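Local coordinates for putative uncharacterized protein PH1404 (Pyrococcus horikoshii, PDB 3AF6) that probably terminates archaeal transcription as a zinc-dependent ribonuclease of the beta-CASP family, cleaving nascent RNA as it leaves RNA polymerase, at residues Val78-Glu83 and Gln134-Ala139; Ala97-Ile102 and Val111-Lys116; Ile420-Lys425 and Lys542-Phe547; Tyr533-Ala538 and Glu577-Asn582. One frame throughout, in Å; residues are numbered along the deposited sequence.

Contact 1. Residues Val78-Glu83 and Gln134-Ala139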
loop_
_atom_site.group_PDB
_atom_site.type_symbol
_atom_site.label_atom_id
_atom_site.label_comp_id
_atom_site.label_asym_id
_atom_site.label_seq_id
_atom_site.Cartn_x
_atom_site.Cartn_y
_atom_site.Cartn_z
ATOM N N VAL A 78 22.110 7.643 -27.047
ATOM C CA VAL A 78 23.289 6.815 -26.823
ATOM C C VAL A 78 22.889 5.534 -26.084
ATOM O O VAL A 78 23.608 5.055 -25.209
ATOM C CB VAL A 78 24.359 7.588 -26.002
ATOM C CG1 VAL A 78 23.830 7.905 -24.615
ATOM C CG2 VAL A 78 25.647 6.785 -25.921
ATOM N N LEU A 79 21.732 4.986 -26.449
ATOM C CA LEU A 79 21.219 3.761 -25.835
ATOM C C LEU A 79 21.271 2.574 -26.797
ATOM O O LEU A 79 21.364 2.747 -28.014
ATOM C CB LEU A 79 19.769 3.960 -25.370
ATOM C CG LEU A 79 19.473 4.893 -24.190
ATOM C CD1 LEU A 79 17.964 5.024 -24.009
ATOM C CD2 LEU A 79 20.114 4.345 -22.923
ATOM N N LEU A 80 21.204 1.369 -26.237
ATOM C CA LEU A 80 21.228 0.137 -27.021
ATOM C C LEU A 80 19.945 -0.657 -26.772
ATOM O O LEU A 80 19.448 -0.705 -25.645
ATOM C CB LEU A 80 22.440 -0.718 -26.635
ATOM C CG LEU A 80 23.838 -0.153 -26.890
ATOM C CD1 LEU A 80 24.879 -1.152 -26.412
ATOM C CD2 LEU A 80 24.017 0.132 -28.370
ATOM N N PRO A 81 19.394 -1.295 -27.820
ATOM C CA PRO A 81 18.162 -2.085 -27.689
ATOM C C PRO A 81 18.265 -3.247 -26.692
ATOM O O PRO A 81 19.309 -3.892 -26.575
ATOM C CB PRO A 81 17.897 -2.553 -29.122
ATOM C CG PRO A 81 19.272 -2.627 -29.714
ATOM C CD PRO A 81 19.917 -1.364 -29.197
ATOM N N PRO A 82 17.170 -3.529 -25.960
ATOM C CA PRO A 82 17.102 -4.603 -24.962
ATOM C C PRO A 82 17.341 -6.011 -25.508
ATOM O O PRO A 82 17.379 -6.982 -24.749
ATOM C CB PRO A 82 15.700 -4.436 -24.377
ATOM C CG PRO A 82 14.920 -3.907 -25.534
ATOM C CD PRO A 82 15.861 -2.867 -26.096
ATOM N N GLU A 83 17.501 -6.118 -26.823
ATOM C CA GLU A 83 17.740 -7.407 -27.462
ATOM C C GLU A 83 19.201 -7.479 -27.900
ATOM O O GLU A 83 19.661 -8.503 -28.405
ATOM C CB GLU A 83 16.818 -7.573 -28.676
ATOM C CG GLU A 83 16.105 -8.924 -28.765
ATOM C CD GLU A 83 17.039 -10.080 -29.080
ATOM O OE1 GLU A 83 17.671 -10.061 -30.158
ATOM O OE2 GLU A 83 17.137 -11.010 -28.251
ATOM N N GLN A 134 28.824 1.756 -19.273
ATOM C CA GLN A 134 29.348 2.236 -20.546
ATOM C C GLN A 134 28.886 1.407 -21.743
ATOM O O GLN A 134 28.123 1.893 -22.581
ATOM C CB GLN A 134 30.873 2.251 -20.485
ATOM C CG GLN A 134 31.426 3.123 -19.377
ATOM C CD GLN A 134 32.871 2.800 -19.040
ATOM O OE1 GLN A 134 33.459 3.405 -18.142
ATOM N NE2 GLN A 134 33.447 1.840 -19.754
ATOM N N LYS A 135 29.356 0.163 -21.813
ATOM C CA LYS A 135 29.031 -0.757 -22.904
ATOM C C LYS A 135 27.628 -0.672 -23.508
ATOM O O LYS A 135 27.415 -1.091 -24.649
ATOM C CB LYS A 135 29.295 -2.203 -22.463
ATOM C CG LYS A 135 30.763 -2.567 -22.315
ATOM C CD LYS A 135 31.491 -2.470 -23.645
ATOM C CE LYS A 135 32.957 -2.825 -23.494
ATOM N NZ LYS A 135 33.678 -2.711 -24.789
ATOM N N VAL A 136 26.671 -0.145 -22.750
ATOM C CA VAL A 136 25.299 -0.029 -23.240
ATOM C C VAL A 136 24.713 1.347 -22.942
ATOM O O VAL A 136 23.788 1.801 -23.622
ATOM C CB VAL A 136 24.390 -1.105 -22.605
ATOM C CG1 VAL A 136 24.902 -2.494 -22.972
ATOM C CG2 VAL A 136 24.354 -0.930 -21.091
ATOM N N LYS A 137 25.266 2.004 -21.925
ATOM C CA LYS A 137 24.827 3.330 -21.500
ATOM C C LYS A 137 23.477 3.284 -20.788
ATOM O O LYS A 137 22.611 4.125 -21.026
ATOM C CB LYS A 137 24.751 4.285 -22.698
ATOM C CG LYS A 137 25.793 5.406 -22.697
ATOM C CD LYS A 137 27.216 4.875 -22.806
ATOM C CE LYS A 137 28.217 6.016 -22.898
ATOM N NZ LYS A 137 29.618 5.530 -23.038
ATOM N N TRP A 138 23.301 2.292 -19.919
ATOM C CA TRP A 138 22.068 2.153 -19.151
ATOM C C TRP A 138 22.393 2.216 -17.663
ATOM O O TRP A 138 23.417 1.691 -17.224
ATOM C CB TRP A 138 21.369 0.830 -19.468
ATOM C CG TRP A 138 20.782 0.771 -20.842
ATOM C CD1 TRP A 138 21.462 0.768 -22.022
ATOM C CD2 TRP A 138 19.390 0.711 -21.181
ATOM N NE1 TRP A 138 20.581 0.712 -23.078
ATOM C CE2 TRP A 138 19.304 0.676 -22.590
ATOM C CE3 TRP A 138 18.207 0.687 -20.430
ATOM C CZ2 TRP A 138 18.078 0.615 -23.266
ATOM C CZ3 TRP A 138 16.986 0.626 -21.103
ATOM C CH2 TRP A 138 16.935 0.593 -22.507
ATOM N N ALA A 139 21.520 2.860 -16.895
ATOM C CA ALA A 139 21.715 3.001 -15.456
ATOM C C ALA A 139 21.767 1.642 -14.764
ATOM O O ALA A 139 20.748 0.968 -14.613
ATOM C CB ALA A 139 20.598 3.849 -14.862
#
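The indole of Trp138 receives Leu79 on one face and the carbonyl of Leu80 at its edge. Leu79 CD2 stands over the five-membered ring, 3.8 Å from its centroid and 14° off the normal, a CH-pi contact in which the leucine crosses the ring at about a right angle. At the rim, Leu80 O lies near the ring plane. A large flat side chain suits this place, since it can take a methyl over its face and a carbonyl oxygen at its edge together. Residues Val78-Glu83 run at the junction assigned to the two KH repeats, KHa and KHb, whereas Gln134-Ala139 leads from helix 130-134 into strand 140-144 of KHb; the contact packs the start of KHb, as assigned, against the loop before that strand. Leu80 turns the other way from Leu79: with CG anti to its carbonyl carbon (chi1 -63°), CD1 reaches Val136, 3.7 Å from CG1, and Ala85 and Leu88 add to this apolar patch. Farther out, the Val78 methyls lie along the aliphatic part of Lys137, whose bent chain carries the amine away. Trp138 O accepts a hydrogen bond from Thr133 OG1.

Contact 2. Residues Ala97-Ile102 and Val111-Lys116; sequences AEITNI and VLIEAK
Within KHb, the second KH repeat and probably a type II KH fold, strand 110-115 is the middle strand of a small mixed sheet, and Ala97-Ile102 runs alongside it on the way into the antiparallel strand 103-105. The pairing is irregular here. Lys116 N gives its hydrogen to Glu98 O at 2.6 Å. Ile99 and Glu114 each sit at the centre of an inverse gamma turn, so both backbones kink where they pass. Branched and small apolar residues fill one side: Ile99 CG1 lies 3.9 Å from Ala115 CB, while its CG2 meets Ile113 CG2 obliquely at 4.2 Å. Nearer the hairpin, Ile102 places CD1 against Val111 CG1, and Ile102 CA directs a CA-H...O contact of 3.1 Å at Leu112 O. The polar part of the contact centres on Glu114, a long acid that can serve two partners with its two oxygens. OE1 makes a salt bridge with Arg157. The Glu114 side chain is extended from a CG anti to the backbone N (chi1 -172°), which brings the carboxylate beside Asn101, pointing the same way. The two flat groups stand 86° apart, and Asn101 ND2, with the acceptor in its own amide plane, donates a bent hydrogen bond to Glu114 OE2 at 2.9 Å from above the carboxylate plane.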
loop_
_atom_site.group_PDB
_atom_site.type_symbol
_atom_site.label_atom_id
_atom_site.label_comp_id
_atom_site.label_asym_id
_atom_site.label_seq_id
_atom_site.Cartn_x
_atom_site.Cartn_y
_atom_site.Cartn_z
ATOM N N ALA A 97 27.971 -14.416 -9.726
ATOM C CA ALA A 97 26.779 -13.873 -9.082
ATOM C C ALA A 97 25.538 -14.203 -9.908
ATOM O O ALA A 97 25.107 -13.407 -10.743
ATOM C CB ALA A 97 26.917 -12.365 -8.919
ATOM N N GLU A 98 24.974 -15.382 -9.660
ATOM C CA GLU A 98 23.789 -15.858 -10.367
ATOM C C GLU A 98 22.783 -14.757 -10.690
ATOM O O GLU A 98 21.997 -14.348 -9.836
ATOM C CB GLU A 98 23.105 -16.958 -9.548
ATOM C CG GLU A 98 21.760 -17.412 -10.105
ATOM C CD GLU A 98 21.855 -17.965 -11.515
ATOM O OE1 GLU A 98 20.797 -18.278 -12.101
ATOM O OE2 GLU A 98 22.983 -18.091 -12.034
ATOM N N ILE A 99 22.812 -14.286 -11.933
ATOM C CA ILE A 99 21.903 -13.239 -12.387
ATOM C C ILE A 99 20.621 -13.876 -12.919
ATOM O O ILE A 99 20.493 -14.141 -14.116
ATOM C CB ILE A 99 22.554 -12.389 -13.502
ATOM C CG1 ILE A 99 23.851 -11.761 -12.980
ATOM C CG2 ILE A 99 21.589 -11.309 -13.975
ATOM C CD1 ILE A 99 24.619 -10.968 -14.015
ATOM N N THR A 100 19.674 -14.119 -12.017
ATOM C CA THR A 100 18.404 -14.743 -12.377
ATOM C C THR A 100 17.678 -14.028 -13.517
ATOM O O THR A 100 17.258 -14.661 -14.488
ATOM C CB THR A 100 17.457 -14.823 -11.152
ATOM O OG1 THR A 100 16.276 -15.554 -11.504
ATOM C CG2 THR A 100 17.058 -13.433 -10.688
ATOM N N ASN A 101 17.538 -12.711 -13.400
ATOM C CA ASN A 101 16.851 -11.927 -14.419
ATOM C C ASN A 101 17.659 -10.705 -14.835
ATOM O O ASN A 101 18.826 -10.566 -14.467
ATOM C CB ASN A 101 15.478 -11.489 -13.900
ATOM C CG ASN A 101 14.591 -12.666 -13.527
ATOM O OD1 ASN A 101 14.210 -13.469 -14.383
ATOM N ND2 ASN A 101 14.258 -12.773 -12.245
ATOM N N ILE A 102 17.027 -9.824 -15.605
ATOM C CA ILE A 102 17.670 -8.604 -16.082
ATOM C C ILE A 102 16.680 -7.857 -16.990
ATOM O O ILE A 102 16.644 -8.058 -18.205
ATOM C CB ILE A 102 19.003 -8.950 -16.833
ATOM C CG1 ILE A 102 19.793 -7.679 -17.155
ATOM C CG2 ILE A 102 18.710 -9.775 -18.079
ATOM C CD1 ILE A 102 19.287 -6.897 -18.341
ATOM N N VAL A 111 18.903 -0.209 -16.536
ATOM C CA VAL A 111 18.780 -1.664 -16.584
ATOM C C VAL A 111 18.884 -2.276 -15.192
ATOM O O VAL A 111 19.787 -1.950 -14.419
ATOM C CB VAL A 111 19.862 -2.298 -17.487
ATOM C CG1 VAL A 111 19.862 -3.808 -17.317
ATOM C CG2 VAL A 111 19.597 -1.944 -18.941
ATOM N N LEU A 112 17.954 -3.174 -14.888
ATOM C CA LEU A 112 17.910 -3.833 -13.591
ATOM C C LEU A 112 18.638 -5.175 -13.631
ATOM O O LEU A 112 18.329 -6.037 -14.453
ATOM C CB LEU A 112 16.446 -4.029 -13.169
ATOM C CG LEU A 112 16.103 -4.363 -11.713
ATOM C CD1 LEU A 112 14.611 -4.159 -11.498
ATOM C CD2 LEU A 112 16.508 -5.789 -11.376
ATOM N N ILE A 113 19.610 -5.338 -12.737
ATOM C CA ILE A 113 20.391 -6.568 -12.651
ATOM C C ILE A 113 19.976 -7.359 -11.413
ATOM O O ILE A 113 20.590 -7.229 -10.352
ATOM C CB ILE A 113 21.904 -6.266 -12.546
ATOM C CG1 ILE A 113 22.342 -5.381 -13.712
ATOM C CG2 ILE A 113 22.698 -7.567 -12.544
ATOM C CD1 ILE A 113 23.807 -5.002 -13.673
ATOM N N GLU A 114 18.936 -8.176 -11.547
ATOM C CA GLU A 114 18.455 -8.973 -10.425
ATOM C C GLU A 114 19.381 -10.160 -10.186
ATOM O O GLU A 114 19.039 -11.301 -10.490
ATOM C CB GLU A 114 17.029 -9.462 -10.693
ATOM C CG GLU A 114 16.370 -10.139 -9.500
ATOM C CD GLU A 114 14.906 -10.451 -9.741
ATOM O OE1 GLU A 114 14.138 -9.510 -10.027
ATOM O OE2 GLU A 114 14.522 -11.634 -9.644
ATOM N N ALA A 115 20.560 -9.875 -9.641
ATOM C CA ALA A 115 21.547 -10.908 -9.356
ATOM C C ALA A 115 21.340 -11.479 -7.955
ATOM O O ALA A 115 20.834 -10.798 -7.065
ATOM C CB ALA A 115 22.956 -10.334 -9.486
ATOM N N LYS A 116 21.736 -12.734 -7.768
ATOM C CA LYS A 116 21.595 -13.403 -6.481
ATOM C C LYS A 116 22.685 -12.910 -5.535
ATOM O O LYS A 116 22.523 -12.931 -4.316
ATOM C CB LYS A 116 21.700 -14.920 -6.671
ATOM C CG LYS A 116 21.227 -15.749 -5.489
ATOM C CD LYS A 116 21.120 -17.218 -5.874
ATOM C CE LYS A 116 20.541 -18.052 -4.745
ATOM N NZ LYS A 116 20.346 -19.470 -5.154
#

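Contact 3. Residues Ile420-Lys425 and Lys542-Phe547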
loop_
_atom_site.group_PDB
_atom_site.type_symbol
_atom_site.label_atom_id
_atom_site.label_comp_id
_atom_site.label_asym_id
_atom_site.label_seq_id
_atom_site.Cartn_x
_atom_site.Cartn_y
_atom_site.Cartn_z
ATOM N N ILE A 420 -6.837 -29.281 17.532
ATOM C CA ILE A 420 -6.149 -30.383 16.870
ATOM C C ILE A 420 -6.397 -31.648 17.679
ATOM O O ILE A 420 -6.633 -32.723 17.130
ATOM C CB ILE A 420 -4.624 -30.167 16.816
ATOM C CG1 ILE A 420 -4.293 -28.817 16.180
ATOM C CG2 ILE A 420 -3.978 -31.297 16.035
ATOM C CD1 ILE A 420 -4.794 -28.664 14.768
ATOM N N LYS A 421 -6.338 -31.498 18.998
ATOM C CA LYS A 421 -6.546 -32.611 19.913
ATOM C C LYS A 421 -7.874 -33.310 19.659
ATOM O O LYS A 421 -7.902 -34.521 19.448
ATOM C CB LYS A 421 -6.482 -32.123 21.364
ATOM C CG LYS A 421 -5.333 -32.722 22.173
ATOM C CD LYS A 421 -3.975 -32.421 21.542
ATOM C CE LYS A 421 -2.835 -33.065 22.335
ATOM N NZ LYS A 421 -1.493 -32.819 21.720
ATOM N N ARG A 422 -8.971 -32.557 19.678
ATOM C CA ARG A 422 -10.281 -33.155 19.441
ATOM C C ARG A 422 -10.490 -33.477 17.963
ATOM O O ARG A 422 -11.622 -33.642 17.501
ATOM C CB ARG A 422 -11.393 -32.237 19.953
ATOM C CG ARG A 422 -11.369 -30.837 19.396
ATOM C CD ARG A 422 -12.388 -29.968 20.109
ATOM N NE ARG A 422 -12.400 -28.610 19.573
ATOM C CZ ARG A 422 -13.202 -27.640 20.001
ATOM N NH1 ARG A 422 -14.067 -27.867 20.983
ATOM N NH2 ARG A 422 -13.147 -26.444 19.433
ATOM N N GLY A 423 -9.379 -33.573 17.237
ATOM C CA GLY A 423 -9.421 -33.893 15.822
ATOM C C GLY A 423 -10.256 -32.929 15.009
ATOM O O GLY A 423 -11.370 -33.256 14.602
ATOM N N GLY A 424 -9.718 -31.736 14.773
ATOM C CA GLY A 424 -10.440 -30.742 14.005
ATOM C C GLY A 424 -9.520 -29.864 13.184
ATOM O O GLY A 424 -8.344 -30.174 12.989
ATOM N N LYS A 425 -10.065 -28.762 12.689
ATOM C CA LYS A 425 -9.285 -27.828 11.892
ATOM C C LYS A 425 -9.509 -26.414 12.400
ATOM O O LYS A 425 -10.555 -26.100 12.982
ATOM C CB LYS A 425 -9.693 -27.926 10.422
ATOM C CG LYS A 425 -9.459 -29.296 9.831
ATOM C CD LYS A 425 -9.917 -29.388 8.391
ATOM C CE LYS A 425 -9.811 -30.826 7.919
ATOM N NZ LYS A 425 -10.484 -31.730 8.901
ATOM N N LYS A 542 -15.883 -29.775 16.018
ATOM C CA LYS A 542 -14.492 -30.181 16.201
ATOM C C LYS A 542 -13.620 -29.026 15.714
ATOM O O LYS A 542 -12.572 -28.726 16.288
ATOM C CB LYS A 542 -14.158 -31.414 15.353
ATOM C CG LYS A 542 -14.766 -32.711 15.818
ATOM C CD LYS A 542 -14.296 -33.858 14.938
ATOM C CE LYS A 542 -14.794 -35.192 15.474
ATOM N NZ LYS A 542 -14.276 -36.343 14.687
ATOM N N ASN A 543 -14.075 -28.388 14.639
ATOM C CA ASN A 543 -13.362 -27.279 14.024
ATOM C C ASN A 543 -13.493 -25.974 14.800
ATOM O O ASN A 543 -14.394 -25.802 15.628
ATOM C CB ASN A 543 -13.875 -27.058 12.596
ATOM C CG ASN A 543 -13.761 -28.297 11.734
ATOM O OD1 ASN A 543 -12.676 -28.868 11.580
ATOM N ND2 ASN A 543 -14.883 -28.719 11.158
ATOM N N SER A 544 -12.587 -25.049 14.508
ATOM C CA SER A 544 -12.596 -23.750 15.159
ATOM C C SER A 544 -12.354 -22.615 14.178
ATOM O O SER A 544 -11.655 -22.776 13.172
ATOM C CB SER A 544 -11.531 -23.697 16.262
ATOM O OG SER A 544 -12.036 -24.209 17.483
ATOM N N ILE A 545 -12.951 -21.466 14.471
ATOM C CA ILE A 545 -12.751 -20.290 13.643
ATOM C C ILE A 545 -12.221 -19.187 14.564
ATOM O O ILE A 545 -12.749 -18.967 15.654
ATOM C CB ILE A 545 -14.063 -19.855 12.934
ATOM C CG1 ILE A 545 -13.737 -18.813 11.864
ATOM C CG2 ILE A 545 -15.072 -19.321 13.944
ATOM C CD1 ILE A 545 -14.918 -18.421 11.005
ATOM N N ILE A 546 -11.158 -18.518 14.133
ATOM C CA ILE A 546 -10.546 -17.460 14.928
ATOM C C ILE A 546 -10.467 -16.140 14.161
ATOM O O ILE A 546 -9.807 -16.050 13.127
ATOM C CB ILE A 546 -9.103 -17.857 15.350
ATOM C CG1 ILE A 546 -9.121 -19.162 16.149
ATOM C CG2 ILE A 546 -8.480 -16.752 16.181
ATOM C CD1 ILE A 546 -7.739 -19.704 16.443
ATOM N N PHE A 547 -11.138 -15.116 14.663
ATOM C CA PHE A 547 -11.084 -13.812 14.008
ATOM C C PHE A 547 -9.896 -13.070 14.601
ATOM O O PHE A 547 -9.767 -12.966 15.825
ATOM C CB PHE A 547 -12.390 -13.032 14.234
ATOM C CG PHE A 547 -13.575 -13.639 13.535
ATOM C CD1 PHE A 547 -13.667 -13.606 12.142
ATOM C CD2 PHE A 547 -14.559 -14.311 14.255
ATOM C CE1 PHE A 547 -14.719 -14.241 11.476
ATOM C CE2 PHE A 547 -15.610 -14.946 13.599
ATOM C CZ PHE A 547 -15.687 -14.911 12.205
#
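Lys425 and Asn543 form the close-knit, buried half of this contact, where strands 425-429 and 544-547 begin to pair as parallel neighbours in the beta-CASP sheet. Ser544 N donates to Lys425 O at 2.7 Å, the first backbone rung between the two strands within these segments. One residue earlier the link is made by a side chain: Asn543 CG is anti to the carbonyl carbon (chi1 -56°), and OD1 takes a weak, bent bond from Lys425 N at 2.8 Å. Asparagine suits the spot because its short amide can reach across to the N-H at the start of the neighbouring strand. Lys425 runs alongside it, its amine going on to a weak bond with Ser512 O. Gly424, lacking a side chain, lets Lys542 O approach its CA to 3.7 Å, and Gly423, the last residue of the type I turn from Ile420, has a positive phi, which glycine takes easily.

The outer half is looser. Lys542 stretches an extended, exposed chain past the turn, its CD near Gly423 O, so that methylenes do the touching. Arg422 is extended from CG to NE and offers the edge of its guanidinium to Ser544 OG, but that NH2 bond is weak, at 3.2 Å. Its stronger partner is Glu584 on the next strand, in a salt bridge, just as Ser544 OG is held chiefly by Thr419. The chemistry is consistent with the backbone bond, supported by a weaker amide bond, fixing the register at the strand starts, while the arginine's charge bridges from the turn across to strand 584-587.

Contact 4. Residues Tyr533-Ala538 and Glu577-Asn582; sequences YFKQLA and EVIKVN
Helix 533-537 passes strand 577-580 with 8.2 Å between their axes and 68° between their directions, and beyond the helix end the two chains close up until Asn582 N donates to Ala538 O at 2.6 Å. Ala538 is small enough to let the backbones meet here. Its CB points at the strand and touches Ile579 CG2 at 3.4 Å. Ile579 divides its branches: CG2, anti to the backbone N because chi1 is -65°, faces Ala538, while CG1 turns to the stem of Lys535; the two side chains cross obliquely, with Ile579 CG1 4.1 Å from Lys535 CG. Phe534 reaches over from the helix with the far end of its ring, CZ lying 3.8 Å from Val581 CG2 and CE2 also meeting Ile579. Leu556 and Val560 of helix 556-561 pack on the same phenylalanine, a large apolar group well suited to a place between helices and hairpin. At the exposed margin, Lys535 NZ and Glu577 OE1 stay 4.2 Å apart, beyond a salt bridge, so any attraction between them is probably modest. Asn582 ND2 binds Pro539 O, a second link to the chain leaving the helix. The arrangement belongs to the parallel alpha/beta domain of beta-CASP proteins: helix 529-537 packs between the parallel sheet, which it meets through Ile545, and the antiparallel hairpin of strands 566-570 and 576-580.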
loop_
_atom_site.group_PDB
_atom_site.type_symbol
_atom_site.label_atom_id
_atom_site.label_comp_id
_atom_site.label_asym_id
_atom_site.label_seq_id
_atom_site.Cartn_x
_atom_site.Cartn_y
_atom_site.Cartn_z
ATOM N N TYR A 533 -14.561 -22.574 3.161
ATOM C CA TYR A 533 -14.127 -23.286 4.359
ATOM C C TYR A 533 -15.171 -23.059 5.432
ATOM O O TYR A 533 -15.663 -24.010 6.035
ATOM C CB TYR A 533 -12.778 -22.757 4.854
ATOM C CG TYR A 533 -11.609 -23.068 3.952
ATOM C CD1 TYR A 533 -11.165 -24.377 3.783
ATOM C CD2 TYR A 533 -10.954 -22.055 3.256
ATOM C CE1 TYR A 533 -10.095 -24.670 2.941
ATOM C CE2 TYR A 533 -9.884 -22.336 2.407
ATOM C CZ TYR A 533 -9.462 -23.645 2.255
ATOM O OH TYR A 533 -8.417 -23.932 1.407
ATOM N N PHE A 534 -15.519 -21.794 5.661
ATOM C CA PHE A 534 -16.515 -21.467 6.678
ATOM C C PHE A 534 -17.759 -22.328 6.525
ATOM O O PHE A 534 -18.093 -23.111 7.418
ATOM C CB PHE A 534 -16.927 -19.997 6.607
ATOM C CG PHE A 534 -18.104 -19.664 7.488
ATOM C CD1 PHE A 534 -17.982 -19.689 8.871
ATOM C CD2 PHE A 534 -19.346 -19.367 6.929
ATOM C CE1 PHE A 534 -19.080 -19.426 9.693
ATOM C CE2 PHE A 534 -20.451 -19.103 7.740
ATOM C CZ PHE A 534 -20.317 -19.133 9.129
ATOM N N LYS A 535 -18.438 -22.169 5.390
ATOM C CA LYS A 535 -19.651 -22.924 5.088
ATOM C C LYS A 535 -19.498 -24.402 5.419
ATOM O O LYS A 535 -20.341 -24.988 6.101
ATOM C CB LYS A 535 -20.001 -22.809 3.600
ATOM C CG LYS A 535 -20.623 -21.499 3.162
ATOM C CD LYS A 535 -20.952 -21.554 1.676
ATOM C CE LYS A 535 -21.688 -20.306 1.211
ATOM N NZ LYS A 535 -22.018 -20.354 -0.244
ATOM N N GLN A 536 -18.413 -25.000 4.935
ATOM C CA GLN A 536 -18.186 -26.416 5.146
ATOM C C GLN A 536 -17.727 -26.862 6.523
ATOM O O GLN A 536 -17.874 -28.034 6.864
ATOM C CB GLN A 536 -17.220 -26.943 4.090
ATOM C CG GLN A 536 -17.812 -26.931 2.696
ATOM C CD GLN A 536 -17.117 -27.896 1.765
ATOM O OE1 GLN A 536 -17.003 -29.086 2.065
ATOM N NE2 GLN A 536 -16.655 -27.396 0.621
ATOM N N LEU A 537 -17.179 -25.956 7.324
ATOM C CA LEU A 537 -16.724 -26.356 8.649
ATOM C C LEU A 537 -17.730 -26.006 9.745
ATOM O O LEU A 537 -17.828 -26.704 10.752
ATOM C CB LEU A 537 -15.366 -25.714 8.953
ATOM C CG LEU A 537 -14.225 -26.016 7.971
ATOM C CD1 LEU A 537 -12.965 -25.318 8.423
ATOM C CD2 LEU A 537 -13.981 -27.511 7.889
ATOM N N ALA A 538 -18.492 -24.940 9.530
ATOM C CA ALA A 538 -19.472 -24.464 10.506
ATOM C C ALA A 538 -20.225 -25.522 11.319
ATOM O O ALA A 538 -20.276 -25.449 12.546
ATOM C CB ALA A 538 -20.474 -23.534 9.815
ATOM N N GLU A 577 -29.486 -20.282 1.546
ATOM C CA GLU A 577 -28.959 -21.418 2.284
ATOM C C GLU A 577 -28.831 -20.994 3.744
ATOM O O GLU A 577 -28.568 -19.828 4.043
ATOM C CB GLU A 577 -27.581 -21.793 1.738
ATOM C CG GLU A 577 -27.216 -23.261 1.888
ATOM C CD GLU A 577 -25.745 -23.532 1.592
ATOM O OE1 GLU A 577 -25.210 -22.965 0.603
ATOM O OE2 GLU A 577 -25.128 -24.319 2.350
ATOM N N VAL A 578 -29.027 -21.936 4.654
ATOM C CA VAL A 578 -28.911 -21.639 6.073
ATOM C C VAL A 578 -27.769 -22.440 6.677
ATOM O O VAL A 578 -27.925 -23.622 6.983
ATOM C CB VAL A 578 -30.213 -21.974 6.812
ATOM C CG1 VAL A 578 -31.270 -20.946 6.476
ATOM C CG2 VAL A 578 -30.695 -23.360 6.402
ATOM N N ILE A 579 -26.614 -21.798 6.831
ATOM C CA ILE A 579 -25.453 -22.473 7.401
ATOM C C ILE A 579 -25.626 -22.589 8.904
ATOM O O ILE A 579 -25.890 -21.601 9.591
ATOM C CB ILE A 579 -24.131 -21.719 7.123
ATOM C CG1 ILE A 579 -23.832 -21.693 5.627
ATOM C CG2 ILE A 579 -22.986 -22.410 7.828
ATOM C CD1 ILE A 579 -24.770 -20.825 4.837
ATOM N N LYS A 580 -25.482 -23.808 9.407
ATOM C CA LYS A 580 -25.614 -24.076 10.832
ATOM C C LYS A 580 -24.235 -23.907 11.485
ATOM O O LYS A 580 -23.335 -24.716 11.257
ATOM C CB LYS A 580 -26.137 -25.504 11.022
ATOM C CG LYS A 580 -26.494 -25.882 12.449
ATOM C CD LYS A 580 -26.857 -27.366 12.535
ATOM C CE LYS A 580 -27.218 -27.784 13.956
ATOM N NZ LYS A 580 -27.332 -29.267 14.089
ATOM N N VAL A 581 -24.064 -22.854 12.281
ATOM C CA VAL A 581 -22.776 -22.608 12.930
ATOM C C VAL A 581 -22.652 -23.319 14.274
ATOM O O VAL A 581 -23.275 -22.912 15.263
ATOM C CB VAL A 581 -22.522 -21.096 13.170
ATOM C CG1 VAL A 581 -21.114 -20.885 13.702
ATOM C CG2 VAL A 581 -22.711 -20.320 11.881
ATOM N N ASN A 582 -21.847 -24.379 14.303
ATOM C CA ASN A 582 -21.625 -25.139 15.530
ATOM C C ASN A 582 -20.161 -25.061 15.953
ATOM O O ASN A 582 -19.855 -25.064 17.141
ATOM C CB ASN A 582 -22.019 -26.603 15.337
ATOM C CG ASN A 582 -23.424 -26.759 14.809
ATOM O OD1 ASN A 582 -24.360 -26.133 15.308
ATOM N ND2 ASN A 582 -23.584 -27.601 13.797
#

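Overall arrangement
The four contacts fall into two pairs at distant parts of the chain. Contact 2 is nested inside the loop closed by contact 1, both in the KH region; their centres are 16 Å apart, and Trp138 CE3 packs on Val111 CG2. Contacts 3 and 4 interlock along the beta-CASP sequence, with centres 14 Å apart: helix 529-537 is followed by strand 544-547, and Phe534 CD1 touches Ile545 CD1 at 3.9 Å. Between the pairs, the nearest atoms of contacts 2 and 4 are still about 28 Å apart. All four lie away from the two zinc ions, held by His256, His258, Asp260, His261, His344, Asp367 and His618.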